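Local coordinates for reticulocyte-binding protein 2a (Plasmodium vivax, PDB 4Z8N) that probably binds a receptor on the red-cell surface during parasite invasion, this chain being its helical erythrocyte-binding domain, at residues A[5-9]-A[269-275]; A[221-225]-A[262-267]; A[81-85]-A[206-210]. All coordinates share one frame; numbering follows the deposited sequence.

Contact 1: residues A[5-9]-A[269-275]; sequences LRYLD and RADTTTA
Arg269 reaches from helix 246-297 of the Rh5-type helical scaffold into the N-terminal segment 5-9, which leads into the small two-stranded sheet. Its guanidinium works along two edges. End-on, NH1 and NH2 both close on one acceptor, Leu5 O, with NH2 to Leu5 O at 2.8 Å. Side-on, it forms a bidentate salt bridge with Asp9: NE meets the syn lone pair of OD2 at 2.8 Å and 164°, nearly straight, while NH2 comes to OD1 at 3.0 Å from above the carboxylate plane. The two flat groups are therefore far from coplanar, their planes 52° apart. Bends at chi2 and chi3 fold the arginine chain back so that its head lies beside the loop. Four hydrogen bonds link six polar atoms in this buried corner, so the guanidinium has little freedom to rotate. Asp9 is shared further, OD2 with His221 and OD1 with Ser19 OG and Thr20 N, an arrangement that would favour its charged form.

The solvent side is looser. Arg6 leans along the helix toward exposed Ala275, its NH1 4.2 Å from Ala275 CB, and its charge is met by Glu279, one helical turn on. Tyr7, by contrast, is buried: its CB touches Thr273 OG1 at 3.9 Å, and its side chain packs against Ile214, Ala276 and Lys280. Between the two regimes sits Thr272: its hydroxyl, held between backbone N and carbonyl carbon (chi1 53°), donates to Arg6 O at 2.6 Å, in the carbonyl plane and on a lone pair.

Contact 2: residues A[221-225]-A[262-267]; sequences HTGKI and TYKFSL
His221 and Ser266 join across two nearly antiparallel helices, ND1 to OG at 2.8 Å in an almost straight hydrogen bond (173°) for which either atom could be the donor. The hydroxyl lies at the edge of the imidazole, in its plane. Lys224, one turn along, closes over the same oxygen with its aliphatic base, CB being 3.2 Å from Ser266 OG, before its chain bends at chi2 and carries the ammonium to Gly15 O.

Beside this polar pair the contact turns apolar. Ile225 uses each branch differently: CD1 reaches the backbone of the facing helix, 3.7 Å from Leu267 CA, whereas CG2 touches the ring of Tyr263 at CE1, 3.6 Å away. Tyr263 carries its ring across the isoleucine at a slant because CG stands anti to the backbone N (chi1 169°), which also brings its edge to Ile225 O, with CD1 3.5 Å from that oxygen. Thr262 adds its methyl, CG2, 3.9 Å from Lys224 CB, while its hydroxyl turns back to Asn258 O in its own helix.

A second shell fixes the histidine. Its NE2 is hydrogen-bonded to Asp9, so both ring nitrogens are engaged and the imidazole's flip is settled by two partners. The axes of segments 221-225 and 262-267 approach to 8.0 Å, with a signed crossing angle of -149°. The small Ser266 fits between them. Helices 199-237 and 246-297 pair here nearly antiparallel, with strand 17-19 lying against His221 and Lys224 through Ile17, and helix 168-194 packing on Thr222 and Leu267.

Contact 3: residues A[81-85]-A[206-210]; sequences IFVLE and FLQEE
The Phe206 ring carries Leu84 on one face, with Leu84 CB 4.0 Å from the ring centroid and 22° off the normal, a CH-pi contact displaced toward the rim. Leu84 CD1 continues the cover over the same face, near CE1 and CZ, 3.8 Å from Phe206 CZ. At the edge, in the ring plane, stands the CG of Glu85, 4.0 Å from Phe206 CE2; the CG2 of Ile81 also comes in near the plane, at 4.3 Å from the same CE2. With chi1 at 170°, the ring swings clear of its own backbone N and projects from helix 199-237 at the last turn of helix 71-85.

The other flat groups are two carboxylates. Glu85 and Glu210 cross at about a right angle, planes 64° apart, with Glu85 OE2 just 2.7 Å from Glu210 OE2. Crowding two acids in a buried setting would tend to raise the apparent pKa of one, so a proton is probably held by the pair. Lys280 forms a salt bridge to Glu85 OE2 and would offset part of the remaining charge. Leu207 CD1 lies 4.1 Å from Glu85 OE2, an apolar flank that would further disfavour two charges.

The short segments' axes stay 11.0 Å apart, so side chains bridge the whole gap. Helix 94-115 packs on the contact through Tyr104, which meets Phe206 edge-to-face and also touches Ile81 and Leu84; helix 246-297 adds Leu283, packing on Glu85 and Leu207, with Leu284 and Leu287 also against Leu207.

Contacts 1 and 2 adjoin, their centres 12 Å apart and both about 7 Å from the chain's centre. They share helix 246-297 and meet through the hydrogen bond of Asp9 to His221, which makes one polar network of loop and two helices. Contact 3 lies about 21 Å from that centre, yet every touching residue is buried, whereas contact 2 includes partly exposed residues and contact 1 reaches one fully exposed residue, Ala275. It shares helix 199-237 with contact 2, but their nearest atoms stay about 12 Å apart. Chemistry follows place: a loop bound by charge and backbone carbonyls, two closely paired helices joined by one hydrogen bond and aliphatic packing, and widely spaced helices bridged by an aromatic ring and paired acids.

Contact 1: residues A[5-9]-A[269-275]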
loop_
_atom_site.group_PDB
_atom_site.type_symbol
_atom_site.label_atom_id
_atom_site.label_comp_id
_atom_site.label_asym_id
_atom_site.label_seq_id
_atom_site.Cartn_x
_atom_site.Cartn_y
_atom_site.Cartn_z
ATOM N N LEU A 5 -7.335 -3.919 -7.245
ATOM C CA LEU A 5 -7.181 -2.988 -6.126
ATOM C C LEU A 5 -6.703 -3.679 -4.851
ATOM O O LEU A 5 -6.389 -3.019 -3.864
ATOM C CB LEU A 5 -8.495 -2.256 -5.849
ATOM C CG LEU A 5 -8.959 -1.278 -6.928
ATOM C CD1 LEU A 5 -10.018 -0.334 -6.379
ATOM C CD2 LEU A 5 -7.782 -0.502 -7.492
ATOM N N ARG A 6 -6.645 -5.004 -4.876
ATOM C CA ARG A 6 -6.134 -5.760 -3.738
ATOM C C ARG A 6 -4.638 -5.544 -3.530
ATOM O O ARG A 6 -4.119 -5.790 -2.441
ATOM C CB ARG A 6 -6.418 -7.253 -3.913
ATOM C CG ARG A 6 -7.857 -7.646 -3.626
ATOM C CD ARG A 6 -8.030 -9.158 -3.615
ATOM N NE ARG A 6 -7.756 -9.758 -4.917
ATOM C CZ ARG A 6 -7.837 -11.061 -5.167
ATOM N NH1 ARG A 6 -8.186 -11.903 -4.204
ATOM N NH2 ARG A 6 -7.572 -11.524 -6.381
ATOM N N TYR A 7 -3.948 -5.082 -4.571
ATOM C CA TYR A 7 -2.492 -4.960 -4.509
ATOM C C TYR A 7 -1.941 -3.708 -5.185
ATOM O O TYR A 7 -0.811 -3.303 -4.912
ATOM C CB TYR A 7 -1.832 -6.198 -5.131
ATOM C CG TYR A 7 -2.202 -6.461 -6.579
ATOM C CD1 TYR A 7 -1.512 -5.852 -7.622
ATOM C CD2 TYR A 7 -3.239 -7.329 -6.902
ATOM C CE1 TYR A 7 -1.848 -6.101 -8.947
ATOM C CE2 TYR A 7 -3.583 -7.582 -8.218
ATOM C CZ TYR A 7 -2.886 -6.966 -9.237
ATOM O OH TYR A 7 -3.234 -7.223 -10.545
ATOM N N LEU A 8 -2.721 -3.096 -6.068
ATOM C CA LEU A 8 -2.177 -2.031 -6.903
ATOM C C LEU A 8 -2.060 -0.700 -6.167
ATOM O O LEU A 8 -3.028 0.044 -6.030
ATOM C CB LEU A 8 -3.019 -1.847 -8.167
ATOM C CG LEU A 8 -2.417 -0.859 -9.172
ATOM C CD1 LEU A 8 -0.986 -1.246 -9.530
ATOM C CD2 LEU A 8 -3.273 -0.760 -10.423
ATOM N N ASP A 9 -0.852 -0.419 -5.697
ATOM C CA ASP A 9 -0.506 0.880 -5.143
ATOM C C ASP A 9 0.675 1.420 -5.938
ATOM O O ASP A 9 1.322 0.669 -6.664
ATOM C CB ASP A 9 -0.162 0.777 -3.656
ATOM C CG ASP A 9 -1.345 0.348 -2.812
ATOM O OD1 ASP A 9 -2.488 0.717 -3.157
ATOM O OD2 ASP A 9 -1.136 -0.354 -1.802
ATOM N N ARG A 269 -2.695 -3.291 3.483
ATOM C CA ARG A 269 -2.407 -3.617 2.091
ATOM C C ARG A 269 -1.608 -4.906 1.964
ATOM O O ARG A 269 -1.751 -5.638 0.984
ATOM C CB ARG A 269 -1.652 -2.466 1.424
ATOM C CG ARG A 269 -2.405 -1.157 1.471
ATOM C CD ARG A 269 -3.727 -1.281 0.738
ATOM N NE ARG A 269 -3.547 -1.261 -0.711
ATOM C CZ ARG A 269 -4.371 -1.845 -1.574
ATOM N NH1 ARG A 269 -5.431 -2.510 -1.134
ATOM N NH2 ARG A 269 -4.132 -1.767 -2.876
ATOM N N ALA A 270 -0.770 -5.176 2.959
ATOM C CA ALA A 270 0.041 -6.386 2.970
ATOM C C ALA A 270 -0.828 -7.643 2.958
ATOM O O ALA A 270 -0.479 -8.640 2.325
ATOM C CB ALA A 270 0.964 -6.392 4.180
ATOM N N ASP A 271 -1.962 -7.586 3.651
ATOM C CA ASP A 271 -2.879 -8.720 3.728
ATOM C C ASP A 271 -3.432 -9.091 2.351
ATOM O O ASP A 271 -3.208 -10.202 1.865
ATOM C CB ASP A 271 -4.029 -8.408 4.694
ATOM C CG ASP A 271 -4.866 -9.637 5.045
ATOM O OD1 ASP A 271 -4.998 -10.555 4.207
ATOM O OD2 ASP A 271 -5.396 -9.685 6.176
ATOM N N THR A 272 -4.153 -8.161 1.730
ATOM C CA THR A 272 -4.824 -8.426 0.458
ATOM C C THR A 272 -3.842 -8.760 -0.666
ATOM O O THR A 272 -4.198 -9.445 -1.622
ATOM C CB THR A 272 -5.697 -7.229 0.029
ATOM O OG1 THR A 272 -4.911 -6.032 0.028
ATOM C CG2 THR A 272 -6.869 -7.054 0.986
ATOM N N THR A 273 -2.610 -8.277 -0.542
ATOM C CA THR A 273 -1.556 -8.570 -1.511
ATOM C C THR A 273 -1.262 -10.068 -1.563
ATOM O O THR A 273 -1.078 -10.645 -2.636
ATOM C CB THR A 273 -0.265 -7.793 -1.174
ATOM O OG1 THR A 273 -0.440 -6.411 -1.505
ATOM C CG2 THR A 273 0.919 -8.339 -1.949
ATOM N N THR A 274 -1.242 -10.693 -0.390
ATOM C CA THR A 274 -1.001 -12.126 -0.265
ATOM C C THR A 274 -2.082 -12.948 -0.965
ATOM O O THR A 274 -1.787 -13.935 -1.641
ATOM C CB THR A 274 -0.931 -12.543 1.216
ATOM O OG1 THR A 274 0.056 -11.750 1.888
ATOM C CG2 THR A 274 -0.578 -14.021 1.352
ATOM N N ALA A 275 -3.334 -12.535 -0.795
ATOM C CA ALA A 275 -4.464 -13.223 -1.412
ATOM C C ALA A 275 -4.402 -13.130 -2.933
ATOM O O ALA A 275 -4.824 -14.047 -3.640
ATOM C CB ALA A 275 -5.777 -12.649 -0.902
#

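Contact 2: residues A[221-225]-A[262-267]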
loop_
_atom_site.group_PDB
_atom_site.type_symbol
_atom_site.label_atom_id
_atom_site.label_comp_id
_atom_site.label_asym_id
_atom_site.label_seq_id
_atom_site.Cartn_x
_atom_site.Cartn_y
_atom_site.Cartn_z
ATOM N N HIS A 221 5.444 -2.116 1.031
ATOM C CA HIS A 221 4.584 -2.054 2.209
ATOM C C HIS A 221 5.239 -2.728 3.409
ATOM O O HIS A 221 5.107 -2.260 4.539
ATOM C CB HIS A 221 3.226 -2.699 1.925
ATOM C CG HIS A 221 2.303 -1.835 1.123
ATOM N ND1 HIS A 221 1.918 -0.577 1.537
ATOM C CD2 HIS A 221 1.678 -2.052 -0.057
ATOM C CE1 HIS A 221 1.102 -0.054 0.639
ATOM N NE2 HIS A 221 0.941 -0.927 -0.340
ATOM N N THR A 222 5.936 -3.833 3.157
ATOM C CA THR A 222 6.647 -4.558 4.205
ATOM C C THR A 222 7.699 -3.679 4.882
ATOM O O THR A 222 7.870 -3.723 6.102
ATOM C CB THR A 222 7.323 -5.827 3.639
ATOM O OG1 THR A 222 6.338 -6.851 3.463
ATOM C CG2 THR A 222 8.399 -6.333 4.578
ATOM N N GLY A 223 8.399 -2.880 4.084
ATOM C CA GLY A 223 9.372 -1.942 4.614
ATOM C C GLY A 223 8.743 -0.935 5.563
ATOM O O GLY A 223 9.327 -0.598 6.593
ATOM N N LYS A 224 7.550 -0.458 5.216
ATOM C CA LYS A 224 6.836 0.508 6.046
ATOM C C LYS A 224 6.363 -0.125 7.349
ATOM O O LYS A 224 6.445 0.490 8.413
ATOM C CB LYS A 224 5.638 1.092 5.293
ATOM C CG LYS A 224 5.988 1.767 3.978
ATOM C CD LYS A 224 6.866 2.985 4.193
ATOM C CE LYS A 224 7.052 3.751 2.894
ATOM N NZ LYS A 224 7.869 4.979 3.082
ATOM N N ILE A 225 5.859 -1.351 7.254
ATOM C CA ILE A 225 5.395 -2.088 8.424
ATOM C C ILE A 225 6.521 -2.289 9.432
ATOM O O ILE A 225 6.360 -2.011 10.620
ATOM C CB ILE A 225 4.819 -3.454 8.024
ATOM C CG1 ILE A 225 3.569 -3.268 7.163
ATOM C CG2 ILE A 225 4.500 -4.285 9.258
ATOM C CD1 ILE A 225 3.075 -4.544 6.528
ATOM N N THR A 262 1.892 4.901 9.763
ATOM C CA THR A 262 2.711 4.282 8.725
ATOM C C THR A 262 2.562 2.764 8.752
ATOM O O THR A 262 2.400 2.123 7.712
ATOM C CB THR A 262 4.195 4.656 8.892
ATOM O OG1 THR A 262 4.348 6.070 8.726
ATOM C CG2 THR A 262 5.060 3.935 7.864
ATOM N N TYR A 263 2.618 2.200 9.953
ATOM C CA TYR A 263 2.429 0.771 10.153
ATOM C C TYR A 263 1.046 0.324 9.684
ATOM O O TYR A 263 0.914 -0.640 8.929
ATOM C CB TYR A 263 2.634 0.419 11.631
ATOM C CG TYR A 263 2.202 -0.978 12.018
ATOM C CD1 TYR A 263 3.051 -2.062 11.841
ATOM C CD2 TYR A 263 0.949 -1.210 12.574
ATOM C CE1 TYR A 263 2.660 -3.340 12.199
ATOM C CE2 TYR A 263 0.551 -2.481 12.933
ATOM C CZ TYR A 263 1.410 -3.541 12.743
ATOM O OH TYR A 263 1.015 -4.806 13.102
ATOM N N LYS A 264 0.018 1.039 10.130
ATOM C CA LYS A 264 -1.362 0.674 9.835
ATOM C C LYS A 264 -1.698 0.818 8.350
ATOM O O LYS A 264 -2.383 -0.026 7.776
ATOM C CB LYS A 264 -2.317 1.527 10.674
ATOM C CG LYS A 264 -3.792 1.236 10.442
ATOM C CD LYS A 264 -4.661 2.164 11.274
ATOM C CE LYS A 264 -6.139 1.944 11.007
ATOM N NZ LYS A 264 -6.976 2.885 11.806
ATOM N N PHE A 265 -1.215 1.896 7.740
ATOM C CA PHE A 265 -1.472 2.179 6.334
ATOM C C PHE A 265 -0.990 1.035 5.436
ATOM O O PHE A 265 -1.670 0.657 4.483
ATOM C CB PHE A 265 -0.791 3.496 5.938
ATOM C CG PHE A 265 -1.117 3.969 4.550
ATOM C CD1 PHE A 265 -2.378 4.455 4.246
ATOM C CD2 PHE A 265 -0.150 3.961 3.557
ATOM C CE1 PHE A 265 -2.676 4.906 2.975
ATOM C CE2 PHE A 265 -0.443 4.411 2.280
ATOM C CZ PHE A 265 -1.706 4.884 1.989
ATOM N N SER A 266 0.172 0.474 5.755
ATOM C CA SER A 266 0.755 -0.577 4.923
ATOM C C SER A 266 0.313 -1.982 5.326
ATOM O O SER A 266 0.255 -2.878 4.481
ATOM C CB SER A 266 2.280 -0.488 4.950
ATOM O OG SER A 266 2.738 0.495 4.037
ATOM N N LEU A 267 0.002 -2.176 6.605
ATOM C CA LEU A 267 -0.429 -3.486 7.092
ATOM C C LEU A 267 -1.690 -3.958 6.375
ATOM O O LEU A 267 -1.783 -5.110 5.956
ATOM C CB LEU A 267 -0.675 -3.449 8.603
ATOM C CG LEU A 267 -1.161 -4.758 9.232
ATOM C CD1 LEU A 267 -0.089 -5.831 9.125
ATOM C CD2 LEU A 267 -1.570 -4.551 10.684
#

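Contact 3: residues A[81-85]-A[206-210]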
loop_
_atom_site.group_PDB
_atom_site.type_symbol
_atom_site.label_atom_id
_atom_site.label_comp_id
_atom_site.label_asym_id
_atom_site.label_seq_id
_atom_site.Cartn_x
_atom_site.Cartn_y
_atom_site.Cartn_z
ATOM N N ILE A 81 -6.229 -7.438 -18.647
ATOM C CA ILE A 81 -5.526 -8.429 -17.837
ATOM C C ILE A 81 -6.215 -9.792 -17.911
ATOM O O ILE A 81 -5.553 -10.828 -17.992
ATOM C CB ILE A 81 -5.430 -7.968 -16.363
ATOM C CG1 ILE A 81 -4.528 -6.740 -16.258
ATOM C CG2 ILE A 81 -4.908 -9.088 -15.475
ATOM C CD1 ILE A 81 -4.433 -6.166 -14.871
ATOM N N PHE A 82 -7.546 -9.781 -17.896
ATOM C CA PHE A 82 -8.334 -11.009 -17.996
ATOM C C PHE A 82 -8.034 -11.747 -19.304
ATOM O O PHE A 82 -7.903 -12.973 -19.318
ATOM C CB PHE A 82 -9.831 -10.690 -17.885
ATOM C CG PHE A 82 -10.721 -11.906 -17.903
ATOM C CD1 PHE A 82 -10.430 -13.009 -17.117
ATOM C CD2 PHE A 82 -11.865 -11.934 -18.689
ATOM C CE1 PHE A 82 -11.251 -14.125 -17.127
ATOM C CE2 PHE A 82 -12.693 -13.046 -18.703
ATOM C CZ PHE A 82 -12.385 -14.143 -17.920
ATOM N N VAL A 83 -7.914 -10.996 -20.397
ATOM C CA VAL A 83 -7.563 -11.578 -21.691
ATOM C C VAL A 83 -6.152 -12.164 -21.666
ATOM O O VAL A 83 -5.909 -13.255 -22.186
ATOM C CB VAL A 83 -7.653 -10.541 -22.834
ATOM C CG1 VAL A 83 -7.292 -11.185 -24.166
ATOM C CG2 VAL A 83 -9.045 -9.935 -22.900
ATOM N N LEU A 84 -5.228 -11.436 -21.049
ATOM C CA LEU A 84 -3.827 -11.841 -21.008
ATOM C C LEU A 84 -3.582 -13.029 -20.078
ATOM O O LEU A 84 -2.594 -13.749 -20.231
ATOM C CB LEU A 84 -2.951 -10.661 -20.580
ATOM C CG LEU A 84 -2.918 -9.459 -21.524
ATOM C CD1 LEU A 84 -2.190 -8.296 -20.871
ATOM C CD2 LEU A 84 -2.258 -9.828 -22.846
ATOM N N GLU A 85 -4.479 -13.229 -19.117
ATOM C CA GLU A 85 -4.337 -14.324 -18.158
ATOM C C GLU A 85 -5.016 -15.592 -18.650
ATOM O O GLU A 85 -4.635 -16.702 -18.272
ATOM C CB GLU A 85 -4.909 -13.929 -16.796
ATOM C CG GLU A 85 -4.050 -12.943 -16.027
ATOM C CD GLU A 85 -4.605 -12.646 -14.647
ATOM O OE1 GLU A 85 -5.772 -13.006 -14.384
ATOM O OE2 GLU A 85 -3.869 -12.065 -13.825
ATOM N N PHE A 206 3.715 -13.314 -18.819
ATOM C CA PHE A 206 2.991 -12.166 -18.256
ATOM C C PHE A 206 2.627 -12.325 -16.769
ATOM O O PHE A 206 2.775 -11.393 -15.967
ATOM C CB PHE A 206 1.723 -11.921 -19.062
ATOM C CG PHE A 206 0.786 -10.928 -18.442
ATOM C CD1 PHE A 206 1.064 -9.574 -18.492
ATOM C CD2 PHE A 206 -0.382 -11.349 -17.829
ATOM C CE1 PHE A 206 0.204 -8.660 -17.938
ATOM C CE2 PHE A 206 -1.248 -10.439 -17.272
ATOM C CZ PHE A 206 -0.956 -9.092 -17.325
ATOM N N LEU A 207 2.123 -13.507 -16.423
ATOM C CA LEU A 207 1.700 -13.814 -15.058
ATOM C C LEU A 207 2.870 -13.839 -14.066
ATOM O O LEU A 207 2.770 -13.267 -12.985
ATOM C CB LEU A 207 0.962 -15.151 -15.029
ATOM C CG LEU A 207 0.253 -15.498 -13.723
ATOM C CD1 LEU A 207 -0.558 -14.320 -13.217
ATOM C CD2 LEU A 207 -0.636 -16.689 -13.944
ATOM N N GLN A 208 4.020 -14.350 -14.500
ATOM C CA GLN A 208 5.259 -14.286 -13.739
ATOM C C GLN A 208 5.676 -12.854 -13.504
ATOM O O GLN A 208 6.114 -12.516 -12.444
ATOM C CB GLN A 208 6.420 -15.027 -14.408
ATOM C CG GLN A 208 6.400 -16.526 -14.278
ATOM C CD GLN A 208 7.417 -17.245 -15.138
ATOM O OE1 GLN A 208 7.571 -18.423 -15.032
ATOM N NE2 GLN A 208 8.089 -16.537 -15.984
ATOM N N GLU A 209 5.554 -12.017 -14.515
ATOM C CA GLU A 209 5.986 -10.628 -14.341
ATOM C C GLU A 209 5.090 -9.840 -13.387
ATOM O O GLU A 209 5.584 -9.067 -12.563
ATOM C CB GLU A 209 6.053 -9.900 -15.685
ATOM C CG GLU A 209 6.745 -8.527 -15.631
ATOM C CD GLU A 209 7.205 -8.057 -17.002
ATOM O OE1 GLU A 209 7.125 -8.868 -17.948
ATOM O OE2 GLU A 209 7.637 -6.890 -17.140
ATOM N N GLU A 210 3.776 -10.017 -13.493
ATOM C CA GLU A 210 2.877 -9.267 -12.626
ATOM C C GLU A 210 2.918 -9.823 -11.202
ATOM O O GLU A 210 2.658 -9.098 -10.247
ATOM C CB GLU A 210 1.444 -9.254 -13.188
ATOM C CG GLU A 210 0.724 -10.588 -13.245
ATOM C CD GLU A 210 -0.708 -10.446 -13.759
ATOM O OE1 GLU A 210 -1.297 -9.352 -13.615
ATOM O OE2 GLU A 210 -1.247 -11.426 -14.314
#